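Local coordinates for kelch domain-containing protein (Colletotrichum graminicola M1.001, PDB 5C86) that probably oxidises alcohols to aldehydes as a copper-dependent oxidase of the galactose oxidase and glyoxal oxidase family, at residues Leu310-Phe315 against Thr326-Pro331. Numbering follows the deposited sequence.
Sequences LTPELF and TPHTVP
L310 and H328 meet through both backbone and side chain. The backbone link is a single hydrogen bond, H328 N to L310 O at 2.9 Å; the C=O...N angle of 163° puts the donor nearly in line with the carbonyl, and the bond is only moderately bent at the hydrogen. The rest of the contact is van der Waals and CH-pi packing. L310 lies over one face of the H328 imidazole: its CA is 4.1 Å from the ring centroid and 24° off the normal, which meets the geometry of a CH-pi contact, and L310 O stands above the same ring, displaced toward its rim. With CG turned anti to the carbonyl carbon (chi1 -63°), the L310 side chain runs on along 326-331: its CB is 3.4 Å from H328 O, CD1 extends toward T329 O, and CD2 reaches P331 CA at 3.8 Å. This spread over several residues fits its having the largest buried area of the contact.

P312 comes to the same imidazole differently, with CG at the ring edge and close to the ring plane, while its CD packs 3.6 Å from T326 O. H328 is therefore covered by L310 on a face and bordered by P312 at its rim, and V294 of strand 291-294 also touches its side chain. The T311 side chain runs alongside the P327 ring, with T311 OG1 3.7 Å from P327 CB. T326 O accepts a hydrogen bond from W6 NE1, tying the loop to the N-terminal part of the chain. The touching residues lie at the open end of the antiparallel hairpin of strands 313-316 and 321-324: L310 to P312, just before the first strand, meet the loop that leaves the second and leads to the next blade, as in the Kelch-type beta-propeller of galactose oxidase relatives.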
ATOM      1  N   LEU A 310       4.063 -13.690  15.170  1.00 14.71           N
ATOM      2  CA  LEU A 310       2.876 -13.163  15.813  1.00 13.35           C
ATOM      3  C   LEU A 310       3.097 -11.840  16.567  1.00 12.82           C
ATOM      4  O   LEU A 310       2.161 -11.259  17.052  1.00 15.14           O
ATOM      5  CB  LEU A 310       2.331 -14.198  16.825  1.00 16.25           C
ATOM      6  CG  LEU A 310       1.892 -15.468  16.121  1.00 16.00           C
ATOM      7  CD1 LEU A 310       1.324 -16.447  17.246  1.00 18.98           C
ATOM      8  CD2 LEU A 310       0.815 -15.225  15.094  1.00 16.78           C
ATOM      9  N   THR A 311       4.339 -11.391  16.655  1.00 12.34           N
ATOM     10  CA  THR A 311       4.696 -10.135  17.276  1.00 14.35           C
ATOM     11  C   THR A 311       5.132  -9.115  16.159  1.00 13.99           C
ATOM     12  O   THR A 311       6.226  -9.295  15.577  1.00 13.69           O
ATOM     13  CB  THR A 311       5.834 -10.296  18.253  1.00 15.20           C
ATOM     14  OG1 THR A 311       5.380 -11.198  19.296  1.00 17.17           O
ATOM     15  CG2 THR A 311       6.131  -9.023  18.904  1.00 15.25           C
ATOM     16  N   PRO A 312       4.310  -8.069  15.963  1.00 13.23           N
ATOM     17  CA  PRO A 312       4.671  -7.026  14.954  1.00 13.38           C
ATOM     18  C   PRO A 312       5.784  -6.214  15.516  1.00 13.15           C
ATOM     19  O   PRO A 312       6.073  -6.253  16.731  1.00 13.21           O
ATOM     20  CB  PRO A 312       3.423  -6.213  14.824  1.00 12.72           C
ATOM     21  CG  PRO A 312       2.236  -7.070  15.350  1.00 12.70           C
ATOM     22  CD  PRO A 312       2.936  -7.885  16.423  1.00 12.84           C
ATOM     23  N   GLU A 313       6.410  -5.387  14.659  1.00 12.78           N
ATOM     24  CA  GLU A 313       7.422  -4.433  15.040  1.00 12.08           C
ATOM     25  C   GLU A 313       7.104  -3.067  14.545  1.00 11.22           C
ATOM     26  O   GLU A 313       6.596  -2.890  13.473  1.00 12.21           O
ATOM     27  CB  GLU A 313       8.802  -4.901  14.581  1.00 13.57           C
ATOM     28  CG  GLU A 313       9.330  -6.089  15.435  1.00 15.15           C
ATOM     29  CD  GLU A 313      10.618  -6.669  14.840  1.00 18.33           C
ATOM     30  OE1 GLU A 313      10.552  -7.453  13.811  1.00 18.10           O
ATOM     31  OE2 GLU A 313      11.750  -6.268  15.319  1.00 18.58           O
ATOM     32  N   LEU A 314       7.399  -2.088  15.384  1.00 12.46           N
ATOM     33  CA  LEU A 314       7.291  -0.659  15.091  1.00 12.22           C
ATOM     34  C   LEU A 314       8.676  -0.159  14.744  1.00 12.72           C
ATOM     35  O   LEU A 314       9.603  -0.288  15.532  1.00 13.44           O
ATOM     36  CB  LEU A 314       6.715   0.073  16.300  1.00 14.80           C
ATOM     37  CG  LEU A 314       6.477   1.539  16.098  1.00 16.36           C
ATOM     38  CD1 LEU A 314       5.563   1.884  14.955  1.00 17.40           C
ATOM     39  CD2 LEU A 314       5.893   2.060  17.432  1.00 18.57           C
ATOM     40  N   PHE A 315       8.858   0.350  13.517  1.00 11.35           N
ATOM     41  CA  PHE A 315      10.174   0.814  13.079  1.00 11.99           C
ATOM     42  C   PHE A 315      10.178   2.346  13.028  1.00 13.41           C
ATOM     43  O   PHE A 315       9.264   2.958  12.526  1.00 12.37           O
ATOM     44  CB  PHE A 315      10.475   0.293  11.687  1.00 11.40           C
ATOM     45  CG  PHE A 315      11.760   0.804  11.083  1.00 11.83           C
ATOM     46  CD1 PHE A 315      12.979   0.366  11.546  1.00 13.01           C
ATOM     47  CD2 PHE A 315      11.741   1.759  10.080  1.00 12.29           C
ATOM     48  CE1 PHE A 315      14.129   0.812  10.947  1.00 13.36           C
ATOM     49  CE2 PHE A 315      12.891   2.233   9.496  1.00 13.61           C
ATOM     50  CZ  PHE A 315      14.101   1.760   9.965  1.00 12.92           C
ATOM     51  N   THR A 326       2.116  -5.195  20.501  1.00 16.98           N
ATOM     52  CA  THR A 326       1.365  -6.283  21.149  1.00 16.82           C
ATOM     53  C   THR A 326       1.121  -7.416  20.135  1.00 16.29           C
ATOM     54  O   THR A 326       0.594  -7.206  19.046  1.00 15.90           O
ATOM     55  CB  THR A 326       0.072  -5.750  21.757  1.00 23.23           C
ATOM     56  OG1 THR A 326       0.404  -4.856  22.835  1.00 28.93           O
ATOM     57  CG2 THR A 326      -0.747  -6.846  22.355  1.00 22.66           C
ATOM     58  N   PRO A 327       1.462  -8.648  20.550  1.00 18.23           N
ATOM     59  CA  PRO A 327       1.191  -9.775  19.664  1.00 17.98           C
ATOM     60  C   PRO A 327      -0.267 -10.056  19.388  1.00 17.10           C
ATOM     61  O   PRO A 327      -1.172  -9.672  20.162  1.00 17.60           O
ATOM     62  CB  PRO A 327       1.822 -10.999  20.369  1.00 20.39           C
ATOM     63  CG  PRO A 327       2.020 -10.592  21.742  1.00 25.93           C
ATOM     64  CD  PRO A 327       2.145  -9.077  21.778  1.00 21.98           C
ATOM     65  N   HIS A 328      -0.479 -10.656  18.220  1.00 17.28           N
ATOM     66  CA  HIS A 328      -1.790 -11.158  17.817  1.00 16.70           C
ATOM     67  C   HIS A 328      -1.718 -12.701  18.003  1.00 18.14           C
ATOM     68  O   HIS A 328      -0.657 -13.265  18.168  1.00 20.50           O
ATOM     69  CB  HIS A 328      -2.209 -10.660  16.435  1.00 16.46           C
ATOM     70  CG  HIS A 328      -1.195 -10.880  15.363  1.00 16.45           C
ATOM     71  ND1 HIS A 328      -0.138 -10.033  15.101  1.00 17.13           N
ATOM     72  CD2 HIS A 328      -1.041 -11.928  14.530  1.00 13.68           C
ATOM     73  CE1 HIS A 328       0.577 -10.533  14.092  1.00 13.32           C
ATOM     74  NE2 HIS A 328       0.036 -11.678  13.731  1.00 19.41           N
ATOM     75  N   THR A 329      -2.895 -13.297  17.957  1.00 20.24           N
ATOM     76  CA  THR A 329      -3.020 -14.762  18.132  1.00 23.28           C
ATOM     77  C   THR A 329      -3.230 -15.508  16.846  1.00 22.37           C
ATOM     78  O   THR A 329      -2.746 -16.644  16.704  1.00 25.93           O
ATOM     79  CB  THR A 329      -4.151 -15.114  19.124  1.00 25.57           C
ATOM     80  OG1 THR A 329      -5.398 -14.574  18.694  1.00 27.85           O
ATOM     81  CG2 THR A 329      -3.769 -14.685  20.509  1.00 30.72           C
ATOM     82  N   VAL A 330      -3.792 -14.856  15.853  1.00 19.58           N
ATOM     83  CA  VAL A 330      -4.032 -15.452  14.560  1.00 18.54           C
ATOM     84  C   VAL A 330      -2.831 -15.195  13.632  1.00 19.75           C
ATOM     85  O   VAL A 330      -2.474 -14.038  13.417  1.00 17.40           O
ATOM     86  CB  VAL A 330      -5.314 -14.933  13.897  1.00 20.40           C
ATOM     87  CG1 VAL A 330      -5.563 -15.546  12.546  1.00 21.57           C
ATOM     88  CG2 VAL A 330      -6.546 -15.221  14.817  1.00 21.50           C
ATOM     89  N   PRO A 331      -2.307 -16.227  12.972  1.00 15.96           N
ATOM     90  CA  PRO A 331      -1.199 -15.995  11.981  1.00 16.52           C
ATOM     91  C   PRO A 331      -1.682 -15.116  10.856  1.00 16.26           C
ATOM     92  O   PRO A 331      -2.826 -15.251  10.396  1.00 16.53           O
ATOM     93  CB  PRO A 331      -0.867 -17.395  11.449  1.00 16.63           C
ATOM     94  CG  PRO A 331      -1.320 -18.263  12.549  1.00 19.47           C
ATOM     95  CD  PRO A 331      -2.579 -17.676  13.095  1.00 18.39           C
TER